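Local coordinates for EAL domain protein (Vibrio cholerae serotype O1, PDB 6IJ2) that degrades cyclic dinucleotides such as c-di-GMP and cGAMP as a standalone EAL-domain phosphodiesterase, at residues A[58-63]-A[69-74]. The protein carries 1 engineered substitution. Numbering follows the deposited sequence.
With nucleotides of chain B.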
loop_
_atom_site.group_PDB
_atom_site.type_symbol
_atom_site.label_atom_id
_atom_site.label_comp_id
_atom_site.label_asym_id
_atom_site.label_seq_id
_atom_site.Cartn_x
_atom_site.Cartn_y
_atom_site.Cartn_z
ATOM N N SER A 58 -16.743 10.531 -16.135
ATOM C CA SER A 58 -18.005 10.477 -16.867
ATOM C C SER A 58 -18.012 9.324 -17.861
ATOM O O SER A 58 -19.035 8.650 -18.037
ATOM C CB SER A 58 -18.253 11.803 -17.586
ATOM O OG SER A 58 -19.563 11.840 -18.122
ATOM N N VAL A 59 -16.876 9.073 -18.505
ATOM C CA VAL A 59 -16.769 7.971 -19.455
ATOM C C VAL A 59 -16.665 6.639 -18.724
ATOM O O VAL A 59 -17.429 5.704 -18.986
ATOM C CB VAL A 59 -15.561 8.191 -20.391
ATOM C CG1 VAL A 59 -15.392 7.017 -21.344
ATOM C CG2 VAL A 59 -15.697 9.500 -21.168
ATOM N N ILE A 60 -15.704 6.529 -17.805
ATOM C CA ILE A 60 -15.409 5.242 -17.188
ATOM C C ILE A 60 -16.583 4.758 -16.340
ATOM O O ILE A 60 -16.798 3.547 -16.205
ATOM C CB ILE A 60 -14.097 5.351 -16.388
ATOM C CG1 ILE A 60 -12.907 5.463 -17.354
ATOM C CG2 ILE A 60 -13.933 4.177 -15.432
ATOM C CD1 ILE A 60 -11.616 5.902 -16.695
ATOM N N SER A 61 -17.384 5.680 -15.793
ATOM C CA SER A 61 -18.573 5.284 -15.040
ATOM C C SER A 61 -19.491 4.401 -15.870
ATOM O O SER A 61 -20.225 3.573 -15.320
ATOM C CB SER A 61 -19.340 6.520 -14.568
ATOM O OG SER A 61 -18.497 7.390 -13.833
ATOM N N ARG A 62 -19.438 4.529 -17.178
ATOM C CA ARG A 62 -20.295 3.748 -18.025
ATOM C C ARG A 62 -19.805 2.365 -18.283
ATOM O O ARG A 62 -20.502 1.570 -18.831
ATOM C CB ARG A 62 -20.522 4.459 -19.333
ATOM C CG ARG A 62 -20.879 5.916 -19.163
ATOM C CD ARG A 62 -20.966 6.667 -20.474
ATOM N NE ARG A 62 -21.179 8.090 -20.240
ATOM C CZ ARG A 62 -22.334 8.713 -20.432
ATOM N NH1 ARG A 62 -23.380 8.046 -20.897
ATOM N NH2 ARG A 62 -22.440 10.007 -20.170
ATOM N N VAL A 63 -18.579 2.085 -17.880
ATOM C CA VAL A 63 -17.981 0.772 -18.083
ATOM C C VAL A 63 -18.532 -0.198 -17.044
ATOM O O VAL A 63 -18.512 0.081 -15.839
ATOM C CB VAL A 63 -16.449 0.862 -18.001
ATOM C CG1 VAL A 63 -15.824 -0.474 -18.306
ATOM C CG2 VAL A 63 -15.926 1.925 -18.962
ATOM N N TYR A 69 -13.865 -5.413 -21.388
ATOM C CA TYR A 69 -12.829 -5.860 -22.313
ATOM C C TYR A 69 -12.866 -5.062 -23.608
ATOM O O TYR A 69 -11.821 -4.627 -24.104
ATOM C CB TYR A 69 -12.981 -7.355 -22.585
ATOM C CG TYR A 69 -13.044 -8.182 -21.323
ATOM C CD1 TYR A 69 -11.889 -8.499 -20.620
ATOM C CD2 TYR A 69 -14.261 -8.637 -20.827
ATOM C CE1 TYR A 69 -11.944 -9.249 -19.461
ATOM C CE2 TYR A 69 -14.325 -9.388 -19.670
ATOM C CZ TYR A 69 -13.163 -9.693 -18.991
ATOM O OH TYR A 69 -13.225 -10.441 -17.838
ATOM N N LEU A 70 -14.061 -4.842 -24.160
ATOM C CA LEU A 70 -14.179 -4.033 -25.370
ATOM C C LEU A 70 -13.726 -2.602 -25.110
ATOM O O LEU A 70 -13.085 -1.977 -25.964
ATOM C CB LEU A 70 -15.623 -4.059 -25.875
ATOM C CG LEU A 70 -15.944 -3.940 -27.372
ATOM C CD1 LEU A 70 -17.441 -4.125 -27.598
ATOM C CD2 LEU A 70 -15.482 -2.619 -27.973
ATOM N N PHE A 71 -14.051 -2.069 -23.931
ATOM C CA PHE A 71 -13.644 -0.710 -23.593
ATOM C C PHE A 71 -12.128 -0.599 -23.481
ATOM O O PHE A 71 -11.527 0.363 -23.979
ATOM C CB PHE A 71 -14.328 -0.281 -22.289
ATOM C CG PHE A 71 -13.793 0.994 -21.730
ATOM C CD1 PHE A 71 -14.135 2.207 -22.301
ATOM C CD2 PHE A 71 -12.929 0.981 -20.650
ATOM C CE1 PHE A 71 -13.629 3.387 -21.803
ATOM C CE2 PHE A 71 -12.423 2.155 -20.150
ATOM C CZ PHE A 71 -12.776 3.362 -20.729
ATOM N N ASP A 72 -11.493 -1.582 -22.839
ATOM C CA ASP A 72 -10.041 -1.584 -22.705
ATOM C C ASP A 72 -9.364 -1.583 -24.072
ATOM O O ASP A 72 -8.480 -0.763 -24.343
ATOM C CB ASP A 72 -9.606 -2.797 -21.886
ATOM C CG ASP A 72 -8.146 -2.760 -21.527
ATOM O OD1 ASP A 72 -7.731 -1.795 -20.849
ATOM O OD2 ASP A 72 -7.414 -3.694 -21.916
ATOM N N GLN A 73 -9.773 -2.498 -24.950
ATOM C CA GLN A 73 -9.188 -2.552 -26.287
ATOM C C GLN A 73 -9.407 -1.245 -27.041
ATOM O O GLN A 73 -8.511 -0.774 -27.750
ATOM C CB GLN A 73 -9.772 -3.735 -27.062
ATOM C CG GLN A 73 -9.577 -5.062 -26.351
ATOM C CD GLN A 73 -9.820 -6.262 -27.245
ATOM O OE1 GLN A 73 -8.961 -7.135 -27.372
ATOM N NE2 GLN A 73 -10.997 -6.319 -27.860
ATOM N N MET A 74 -10.589 -0.638 -26.890
ATOM C CA MET A 74 -10.866 0.631 -27.556
ATOM C C MET A 74 -9.950 1.742 -27.056
ATOM O O MET A 74 -9.435 2.533 -27.856
ATOM C CB MET A 74 -12.333 1.015 -27.360
ATOM C CG MET A 74 -13.287 0.320 -28.315
ATOM S SD MET A 74 -13.685 1.331 -29.755
ATOM C CE MET A 74 -14.921 2.431 -29.062
ATOM P P G B 2 -8.274 12.140 -15.128
ATOM O OP1 G B 2 -7.698 12.316 -16.417
ATOM O OP2 G B 2 -9.518 12.762 -14.816
ATOM O "O5'" G B 2 -8.424 10.604 -14.809
ATOM C "C5'" G B 2 -9.232 10.134 -13.738
ATOM C "C4'" G B 2 -9.016 8.659 -13.550
ATOM O "O4'" G B 2 -9.346 7.971 -14.772
ATOM C "C3'" G B 2 -7.586 8.240 -13.205
ATOM O "O3'" G B 2 -7.549 7.256 -12.189
ATOM C "C2'" G B 2 -7.088 7.603 -14.493
ATOM O "O2'" G B 2 -6.119 6.600 -14.346
ATOM C "C1'" G B 2 -8.376 7.009 -15.045
ATOM N N9 G B 2 -8.283 6.850 -16.484
ATOM C C8 G B 2 -8.107 7.839 -17.416
ATOM N N7 G B 2 -7.989 7.383 -18.629
ATOM C C5 G B 2 -8.065 6.011 -18.485
ATOM C C6 G B 2 -7.997 4.982 -19.453
ATOM O O6 G B 2 -7.830 5.081 -20.663
ATOM N N1 G B 2 -8.132 3.729 -18.879
ATOM C C2 G B 2 -8.298 3.494 -17.542
ATOM N N2 G B 2 -8.397 2.215 -17.180
ATOM N N3 G B 2 -8.379 4.443 -16.631
ATOM C C4 G B 2 -8.254 5.668 -17.167
#
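Val63 sets its CG2 methyl squarely over the ring of Phe71, 3.5 Å from the ring centroid and only 9° off the normal, a CH-pi contact. The other branch, CG1, makes a looser contact, 4.0 Å from Phe71 CD2. Phe71 has its CG anti to the backbone N (chi1 170°), which carries the ring from helix 68-85 toward the 58-63 segment. The far end of the ring meets two more aliphatic groups: Val59 CG1 comes obliquely to Phe71 CE1 at 4.1 Å, and Ile60 CG1 lies 4.0 Å from Phe71 CZ. Beyond CG1, the CD1 methyl of Ile60 points away from the ring to the bound nucleotide and lies over a face of the guanine, 3.4 Å from C4 of G2 of chain B. One side chain thus touches both the aromatic ring and the base. Within the EAL domain, Ile60 therefore lines the nucleotide-binding pocket, its side chain about 9 Å from a bound calcium ion. A type I turn from Ile60 to Val63, closed by Val63 N to Ile60 O at 2.8 Å, brings Val63 back over the ring; no hydrogen bond links the two segments. Phe26 also meets the ring, with planes at about 50°. The contact joins the 58-63 segment, with its turn from Ile60 to Val63, to the early turns of helix 68-85, while Val48 of strand 41-49 touches Val59, Ile60 and Phe71 alike.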